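Local structure of phospholipase C-beta (PLC-beta) (Sepia officinalis, 3QR0) at residues 334-339 and 593-598; 541-546 and 568-573. The protein belongs to the phospholipase C-beta family and combines PH, EF-hand-like, TIM-barrel and C2 domains in one chain, with a calcium ion bound in the barrel. All blocks are in the same frame, centred on the assembly; numbering follows the deposited sequence.

Interaction 1 (334-339 and 593-598); sequences INSSHN and CQLVAL. With CA (calcium ion), chain B.
Ile334 to His338 run beside Gln594 to Leu598 in a buried backbone contact, where the X and Y regions meet to close the TIM barrel. The two directions lie 34° apart, so the pairing is roughly parallel but irregular. Ile334 N donates to Gln594 O at 2.9 Å. Further along, Leu598 N donates to Ser336 O at 3.1 Å. His338 N then returns a nearly straight bond to Leu598 O, 2.8 Å long. Between the first and second of these bonds two waters join the backbones. One water accepts from Val596 N at 3.0 Å and also meets Ile334 O; the other accepts from Ser336 N and reaches Val596 O.

Side chains fill one flank. Ile334 and Leu595 lie side by side and point the same way, with Ile334 CB 3.6 Å from Leu595 CD2. Ser336 OG sits beside its own backbone N (chi1 -60°). From there it donates back to Ile334 O at 2.7 Å, above the carbonyl plane, and lies 3.3 Å from Leu595 CD2. Ala597 CB packs against His338 CB, while the His338 ring leads away to Asn599 through ND1.

The next residue enters the metal site. Asn339 CG lies over the rim of one His338 ring face, and its OD1 binds the calcium ion at 2.3 Å, together with Glu368, Asp370 and Glu417. His338 NE2 meets a water that is also a calcium ligand. The seam is thus held by main-chain bonds and bridging water, and its last direct bond lies one residue before a metal ligand.

Interaction 2 (541-546 and 568-573); sequences MSSMVE and ITRIYP. With GOL (glycerol), chain I.
Strands 541-545 and 569-572 are parallel neighbours in the TIM barrel, joined by a beta-alpha-beta connection. Ser542, Met544 and Glu546 make the backbone bonds to 568-573, as in a parallel ladder. Arg570 N donates to Ser542 O at 3.0 Å, and Met544 N donates to Arg570 O at 2.8 Å. Tyr572 N to Met544 O and Glu546 N to Tyr572 O continue it.

Ser543, Val545, Arg570 and Tyr572 share the inward face. Tyr572 CG stands between its backbone N and carbonyl carbon (chi1 62°), which swings the ring across to strand 541-545. Val545 CA lies over the centre of that ring, 3.8 Å from the centroid, as a CH-pi contact. Ser543 OG meets the guanidinium of Arg570 at its edge, 3.0 Å from NH1. Arg570 NH2 has a salt bridge to Glu368, a calcium ligand.

On the other face the Met544 and Thr569 side chains cross at a slant, SD 4.1 Å from CG2. Phe560 and Ala549 of the connecting helices pack there. Glu546 OE1 lies against Pro573 CA and makes a salt bridge with Arg577.

A glycerol, probably from the crystallisation liquor, lies along the strand 541-545 edge facing away from 569-572. Its O2 accepts from Val545 N at 2.9 Å. Tyr572 OH donates to glycerol O1 at 2.6 Å, in the ring plane, and O1 in turn donates a hydrogen bond to Ser543 O, 2.7 Å away.

In the fold
The centres of interaction 1 and interaction 2 are about 8 Å apart, and both reach the same parallel sheet of the TIM barrel. Strands 540-545, 569-572 and 595-596 lie next to one another in it, so the two contacts are successive steps round the barrel wall. Along the chain the order is 334-339, 541-546, 568-573, 593-598. Interaction 2 is therefore nested inside the loop that interaction 1 closes. The two also touch: Gln594 OE1 probably accepts from Thr569 N, and Leu595 O from Ile571 N. Interaction 2 is built within the Y region, whereas interaction 1 joins it to the X region, which brings Asn339 and the other protein ligands of the calcium.

Interaction 1 (334-339 and 593-598)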
ATOM      1  N   ILE A 334      10.754  -4.455   7.675  1.00 19.25           N
ATOM      2  CA  ILE A 334       9.623  -4.156   8.554  1.00 19.40           C
ATOM      3  C   ILE A 334       9.152  -2.722   8.280  1.00 19.63           C
ATOM      4  O   ILE A 334       9.927  -1.771   8.392  1.00 19.91           O
ATOM      5  CB  ILE A 334      10.022  -4.311  10.037  1.00 19.45           C
ATOM      6  CG1 ILE A 334      10.623  -5.700  10.295  1.00 19.90           C
ATOM      7  CG2 ILE A 334       8.816  -4.072  10.951  1.00 19.29           C
ATOM      8  CD1 ILE A 334      11.055  -5.937  11.738  1.00 20.40           C
ATOM      9  N   ASN A 335       7.883  -2.584   7.906  1.00 19.60           N
ATOM     10  CA  ASN A 335       7.300  -1.305   7.499  1.00 19.62           C
ATOM     11  C   ASN A 335       7.359  -0.296   8.657  1.00 19.86           C
ATOM     12  O   ASN A 335       6.820  -0.562   9.742  1.00 19.68           O
ATOM     13  CB  ASN A 335       5.863  -1.560   7.026  1.00 19.88           C
ATOM     14  CG  ASN A 335       5.232  -0.375   6.322  1.00 20.14           C
ATOM     15  OD1 ASN A 335       5.836   0.683   6.159  1.00 21.44           O
ATOM     16  ND2 ASN A 335       3.988  -0.558   5.905  1.00 21.43           N
ATOM     17  N   SER A 336       8.024   0.844   8.422  1.00 19.58           N
ATOM     18  CA  SER A 336       8.424   1.764   9.490  1.00 19.78           C
ATOM     19  C   SER A 336       8.153   3.249   9.213  1.00 19.81           C
ATOM     20  O   SER A 336       8.421   3.756   8.118  1.00 18.80           O
ATOM     21  CB  SER A 336       9.916   1.596   9.774  1.00 20.30           C
ATOM     22  OG  SER A 336      10.204   0.273  10.182  1.00 21.27           O
ATOM     23  N   SER A 337       7.663   3.937  10.246  1.00 19.99           N
ATOM     24  CA  SER A 337       7.299   5.348  10.186  1.00 20.58           C
ATOM     25  C   SER A 337       8.222   6.212  11.058  1.00 21.31           C
ATOM     26  O   SER A 337       8.554   5.832  12.178  1.00 21.61           O
ATOM     27  CB  SER A 337       5.853   5.506  10.662  1.00 20.67           C
ATOM     28  OG  SER A 337       5.571   6.839  11.028  1.00 22.05           O
ATOM     29  N   HIS A 338       8.619   7.373  10.537  1.00 21.78           N
ATOM     30  CA  HIS A 338       9.422   8.365  11.274  1.00 22.44           C
ATOM     31  C   HIS A 338       8.556   9.524  11.803  1.00 22.95           C
ATOM     32  O   HIS A 338       7.630   9.962  11.112  1.00 23.00           O
ATOM     33  CB  HIS A 338      10.509   8.949  10.358  1.00 22.62           C
ATOM     34  CG  HIS A 338      11.243  10.114  10.955  1.00 22.80           C
ATOM     35  ND1 HIS A 338      11.131  11.398  10.469  1.00 22.90           N
ATOM     36  CD2 HIS A 338      12.094  10.184  12.005  1.00 23.49           C
ATOM     37  CE1 HIS A 338      11.883  12.209  11.194  1.00 23.09           C
ATOM     38  NE2 HIS A 338      12.477  11.496  12.133  1.00 22.88           N
ATOM     39  N   ASN A 339       8.905  10.048  12.990  1.00 23.47           N
ATOM     40  CA  ASN A 339       8.150  11.130  13.680  1.00 23.28           C
ATOM     41  C   ASN A 339       6.673  11.038  13.322  1.00 22.84           C
ATOM     42  O   ASN A 339       6.088  11.945  12.716  1.00 22.87           O
ATOM     43  CB  ASN A 339       8.711  12.537  13.368  1.00 23.50           C
ATOM     44  CG  ASN A 339       9.979  12.886  14.168  1.00 23.91           C
ATOM     45  OD1 ASN A 339      10.404  12.148  15.062  1.00 21.46           O
ATOM     46  ND2 ASN A 339      10.578  14.031  13.845  1.00 23.77           N
ATOM     47  N   CYS A 593      18.994  -3.418   6.007  1.00 21.36           N
ATOM     48  CA  CYS A 593      18.394  -2.670   7.125  1.00 21.74           C
ATOM     49  C   CYS A 593      16.904  -2.969   7.189  1.00 20.79           C
ATOM     50  O   CYS A 593      16.234  -2.994   6.164  1.00 20.72           O
ATOM     51  CB  CYS A 593      18.599  -1.152   6.985  1.00 21.52           C
ATOM     52  SG  CYS A 593      20.325  -0.638   6.918  1.00 25.07           S
ATOM     53  N   GLN A 594      16.399  -3.182   8.398  1.00 20.52           N
ATOM     54  CA  GLN A 594      15.045  -3.687   8.595  1.00 20.18           C
ATOM     55  C   GLN A 594      14.018  -2.587   8.834  1.00 19.94           C
ATOM     56  O   GLN A 594      12.897  -2.663   8.323  1.00 19.73           O
ATOM     57  CB  GLN A 594      15.003  -4.667   9.766  1.00 20.23           C
ATOM     58  CG  GLN A 594      15.961  -5.835   9.626  1.00 20.64           C
ATOM     59  CD  GLN A 594      17.346  -5.526  10.173  1.00 20.21           C
ATOM     60  OE1 GLN A 594      17.673  -4.374  10.465  1.00 19.10           O
ATOM     61  NE2 GLN A 594      18.155  -6.555  10.321  1.00 18.91           N
ATOM     62  N   LEU A 595      14.398  -1.579   9.614  1.00 19.90           N
ATOM     63  CA  LEU A 595      13.474  -0.531  10.029  1.00 19.93           C
ATOM     64  C   LEU A 595      13.830   0.779   9.326  1.00 20.02           C
ATOM     65  O   LEU A 595      14.428   1.674   9.917  1.00 20.29           O
ATOM     66  CB  LEU A 595      13.501  -0.370  11.554  1.00 20.30           C
ATOM     67  CG  LEU A 595      13.080  -1.582  12.395  1.00 21.01           C
ATOM     68  CD1 LEU A 595      13.402  -1.358  13.881  1.00 21.25           C
ATOM     69  CD2 LEU A 595      11.606  -1.882  12.215  1.00 21.29           C
ATOM     70  N   VAL A 596      13.459   0.872   8.051  1.00 19.48           N
ATOM     71  CA  VAL A 596      13.785   2.027   7.234  1.00 19.66           C
ATOM     72  C   VAL A 596      12.632   3.040   7.328  1.00 19.36           C
ATOM     73  O   VAL A 596      11.681   2.999   6.545  1.00 19.02           O
ATOM     74  CB  VAL A 596      14.080   1.589   5.790  1.00 19.53           C
ATOM     75  CG1 VAL A 596      14.482   2.778   4.930  1.00 19.99           C
ATOM     76  CG2 VAL A 596      15.185   0.553   5.793  1.00 20.08           C
ATOM     77  N   ALA A 597      12.742   3.939   8.305  1.00 19.36           N
ATOM     78  CA  ALA A 597      11.650   4.843   8.694  1.00 19.55           C
ATOM     79  C   ALA A 597      11.398   5.990   7.711  1.00 19.53           C
ATOM     80  O   ALA A 597      12.320   6.697   7.291  1.00 19.92           O
ATOM     81  CB  ALA A 597      11.897   5.403  10.087  1.00 19.57           C
ATOM     82  N   LEU A 598      10.132   6.173   7.358  1.00 19.59           N
ATOM     83  CA  LEU A 598       9.737   7.185   6.392  1.00 19.62           C
ATOM     84  C   LEU A 598       8.678   8.100   6.982  1.00 19.82           C
ATOM     85  O   LEU A 598       7.931   7.714   7.882  1.00 19.91           O
ATOM     86  CB  LEU A 598       9.204   6.517   5.122  1.00 19.71           C
ATOM     87  CG  LEU A 598      10.173   5.550   4.433  1.00 20.54           C
ATOM     88  CD1 LEU A 598       9.453   4.722   3.381  1.00 22.37           C
ATOM     89  CD2 LEU A 598      11.338   6.321   3.825  1.00 21.19           C
TER
HETATM   90 CA    CA B1000      12.074  12.010  16.605  1.00 22.54          CA
HETATM   91  O   HOH W   1      11.689  -0.793   6.375  1.00 14.63           O
HETATM   92  O   HOH W   2       9.588   1.208   5.856  1.00 18.86           O
HETATM   93  O   HOH W   3       5.531   9.105   9.594  1.00 21.52           O
HETATM   94  O   HOH W   4      13.590  11.862  14.704  1.00 21.27           O
HETATM   95  O   HOH W   5      12.996  14.201  15.976  1.00 20.83           O

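Interaction 2 (541-546 and 568-573)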
ATOM      1  N   MET A 541      20.606  -3.057  19.198  1.00 26.60           N
ATOM      2  CA  MET A 541      20.362  -2.496  17.873  1.00 25.87           C
ATOM      3  C   MET A 541      20.781  -1.044  17.875  1.00 25.86           C
ATOM      4  O   MET A 541      21.054  -0.463  18.929  1.00 25.75           O
ATOM      5  CB  MET A 541      18.886  -2.647  17.477  1.00 25.49           C
ATOM      6  CG  MET A 541      17.872  -1.934  18.375  1.00 25.79           C
ATOM      7  SD  MET A 541      17.634  -0.180  17.982  1.00 26.65           S
ATOM      8  CE  MET A 541      16.822  -0.281  16.391  1.00 26.66           C
ATOM      9  N   SER A 542      20.859  -0.467  16.688  1.00 25.66           N
ATOM     10  CA  SER A 542      21.185   0.932  16.568  1.00 26.15           C
ATOM     11  C   SER A 542      20.192   1.622  15.656  1.00 25.19           C
ATOM     12  O   SER A 542      19.728   1.052  14.664  1.00 24.66           O
ATOM     13  CB  SER A 542      22.625   1.115  16.090  1.00 27.06           C
ATOM     14  OG  SER A 542      23.530   0.914  17.175  1.00 29.39           O
ATOM     15  N   SER A 543      19.837   2.840  16.041  1.00 25.03           N
ATOM     16  CA  SER A 543      18.955   3.684  15.256  1.00 24.45           C
ATOM     17  C   SER A 543      19.842   4.793  14.720  1.00 24.21           C
ATOM     18  O   SER A 543      20.348   5.603  15.489  1.00 24.55           O
ATOM     19  CB  SER A 543      17.828   4.238  16.133  1.00 24.52           C
ATOM     20  OG  SER A 543      16.865   4.940  15.356  1.00 25.59           O
ATOM     21  N   MET A 544      20.062   4.789  13.407  1.00 23.40           N
ATOM     22  CA  MET A 544      20.997   5.702  12.767  1.00 23.12           C
ATOM     23  C   MET A 544      20.278   6.755  11.938  1.00 22.21           C
ATOM     24  O   MET A 544      19.432   6.427  11.099  1.00 21.08           O
ATOM     25  CB  MET A 544      21.913   4.926  11.826  1.00 23.34           C
ATOM     26  CG  MET A 544      22.658   3.777  12.451  1.00 24.56           C
ATOM     27  SD  MET A 544      23.813   3.078  11.252  1.00 26.04           S
ATOM     28  CE  MET A 544      24.464   1.684  12.178  1.00 27.19           C
ATOM     29  N   VAL A 545      20.646   8.017  12.131  1.00 22.01           N
ATOM     30  CA  VAL A 545      20.234   9.061  11.199  1.00 21.67           C
ATOM     31  C   VAL A 545      20.827   8.701   9.835  1.00 21.76           C
ATOM     32  O   VAL A 545      21.845   8.018   9.766  1.00 21.31           O
ATOM     33  CB  VAL A 545      20.678  10.465  11.674  1.00 22.28           C
ATOM     34  CG1 VAL A 545      22.205  10.642  11.569  1.00 21.92           C
ATOM     35  CG2 VAL A 545      19.939  11.549  10.891  1.00 21.66           C
ATOM     36  N   GLU A 546      20.179   9.110   8.747  1.00 22.14           N
ATOM     37  CA  GLU A 546      20.628   8.701   7.421  1.00 22.70           C
ATOM     38  C   GLU A 546      22.096   9.047   7.180  1.00 23.24           C
ATOM     39  O   GLU A 546      22.803   8.282   6.546  1.00 23.27           O
ATOM     40  CB  GLU A 546      19.740   9.278   6.308  1.00 22.94           C
ATOM     41  CG  GLU A 546      19.858  10.764   6.071  1.00 24.58           C
ATOM     42  CD  GLU A 546      18.929  11.247   4.963  1.00 25.23           C
ATOM     43  OE1 GLU A 546      17.835  11.747   5.284  1.00 24.80           O
ATOM     44  OE2 GLU A 546      19.286  11.124   3.770  1.00 26.57           O
ATOM     45  N   ILE A 568      19.464  -5.631  14.290  1.00 23.53           N
ATOM     46  CA  ILE A 568      18.555  -4.724  13.604  1.00 23.01           C
ATOM     47  C   ILE A 568      19.148  -3.323  13.474  1.00 22.85           C
ATOM     48  O   ILE A 568      19.737  -2.805  14.424  1.00 22.73           O
ATOM     49  CB  ILE A 568      17.208  -4.643  14.354  1.00 22.93           C
ATOM     50  CG1 ILE A 568      16.458  -5.969  14.191  1.00 23.74           C
ATOM     51  CG2 ILE A 568      16.370  -3.473  13.836  1.00 22.89           C
ATOM     52  CD1 ILE A 568      15.264  -6.119  15.083  1.00 24.76           C
ATOM     53  N   THR A 569      18.975  -2.726  12.294  1.00 22.32           N
ATOM     54  CA  THR A 569      19.261  -1.314  12.076  1.00 21.99           C
ATOM     55  C   THR A 569      17.966  -0.581  11.765  1.00 21.27           C
ATOM     56  O   THR A 569      17.168  -1.023  10.929  1.00 20.47           O
ATOM     57  CB  THR A 569      20.218  -1.079  10.888  1.00 22.48           C
ATOM     58  OG1 THR A 569      21.345  -1.940  10.998  1.00 24.04           O
ATOM     59  CG2 THR A 569      20.713   0.378  10.860  1.00 22.19           C
ATOM     60  N   ARG A 570      17.761   0.535  12.451  1.00 20.84           N
ATOM     61  CA  ARG A 570      16.721   1.484  12.087  1.00 20.45           C
ATOM     62  C   ARG A 570      17.388   2.699  11.452  1.00 19.93           C
ATOM     63  O   ARG A 570      18.439   3.140  11.904  1.00 20.34           O
ATOM     64  CB  ARG A 570      15.914   1.893  13.321  1.00 20.48           C
ATOM     65  CG  ARG A 570      14.831   2.931  13.055  1.00 20.96           C
ATOM     66  CD  ARG A 570      13.904   3.083  14.261  1.00 22.60           C
ATOM     67  NE  ARG A 570      12.863   4.076  14.003  1.00 23.42           N
ATOM     68  CZ  ARG A 570      13.002   5.393  14.164  1.00 24.44           C
ATOM     69  NH1 ARG A 570      14.140   5.918  14.606  1.00 24.20           N
ATOM     70  NH2 ARG A 570      11.977   6.197  13.885  1.00 25.33           N
ATOM     71  N   ILE A 571      16.765   3.237  10.410  1.00 19.48           N
ATOM     72  CA  ILE A 571      17.265   4.421   9.716  1.00 19.35           C
ATOM     73  C   ILE A 571      16.186   5.486   9.801  1.00 19.28           C
ATOM     74  O   ILE A 571      15.002   5.161   9.751  1.00 19.32           O
ATOM     75  CB  ILE A 571      17.543   4.126   8.226  1.00 19.23           C
ATOM     76  CG1 ILE A 571      18.332   2.822   8.061  1.00 19.23           C
ATOM     77  CG2 ILE A 571      18.259   5.314   7.564  1.00 19.45           C
ATOM     78  CD1 ILE A 571      19.802   2.923   8.413  1.00 18.35           C
ATOM     79  N   TYR A 572      16.573   6.752   9.948  1.00 19.52           N
ATOM     80  CA  TYR A 572      15.591   7.836   9.906  1.00 19.54           C
ATOM     81  C   TYR A 572      16.151   9.087   9.226  1.00 20.19           C
ATOM     82  O   TYR A 572      17.369   9.295   9.212  1.00 19.99           O
ATOM     83  CB  TYR A 572      15.049   8.143  11.310  1.00 19.73           C
ATOM     84  CG  TYR A 572      16.083   8.606  12.294  1.00 20.16           C
ATOM     85  CD1 TYR A 572      16.332   9.960  12.475  1.00 21.39           C
ATOM     86  CD2 TYR A 572      16.811   7.693  13.060  1.00 20.82           C
ATOM     87  CE1 TYR A 572      17.280  10.401  13.374  1.00 21.52           C
ATOM     88  CE2 TYR A 572      17.767   8.128  13.973  1.00 20.77           C
ATOM     89  CZ  TYR A 572      17.996   9.485  14.124  1.00 21.72           C
ATOM     90  OH  TYR A 572      18.935   9.951  15.021  1.00 22.12           O
ATOM     91  N   PRO A 573      15.262   9.916   8.642  1.00 20.40           N
ATOM     92  CA  PRO A 573      15.739  11.053   7.857  1.00 21.10           C
ATOM     93  C   PRO A 573      16.455  12.123   8.681  1.00 21.91           C
ATOM     94  O   PRO A 573      16.115  12.358   9.837  1.00 21.57           O
ATOM     95  CB  PRO A 573      14.459  11.620   7.215  1.00 20.98           C
ATOM     96  CG  PRO A 573      13.331  11.047   7.986  1.00 20.78           C
ATOM     97  CD  PRO A 573      13.805   9.737   8.532  1.00 20.07           C
TER
HETATM   98  C1  GOL I1206      21.656   8.264  16.604  1.00 40.14           C
HETATM   99  O1  GOL I1206      20.290   8.142  16.278  1.00 40.01           O
HETATM  100  C2  GOL I1206      22.373   9.122  15.564  1.00 40.55           C
HETATM  101  O2  GOL I1206      22.455   8.452  14.322  1.00 38.59           O
HETATM  102  C3  GOL I1206      23.782   9.447  16.047  1.00 40.83           C
HETATM  103  O3  GOL I1206      24.158  10.694  15.515  1.00 42.01           O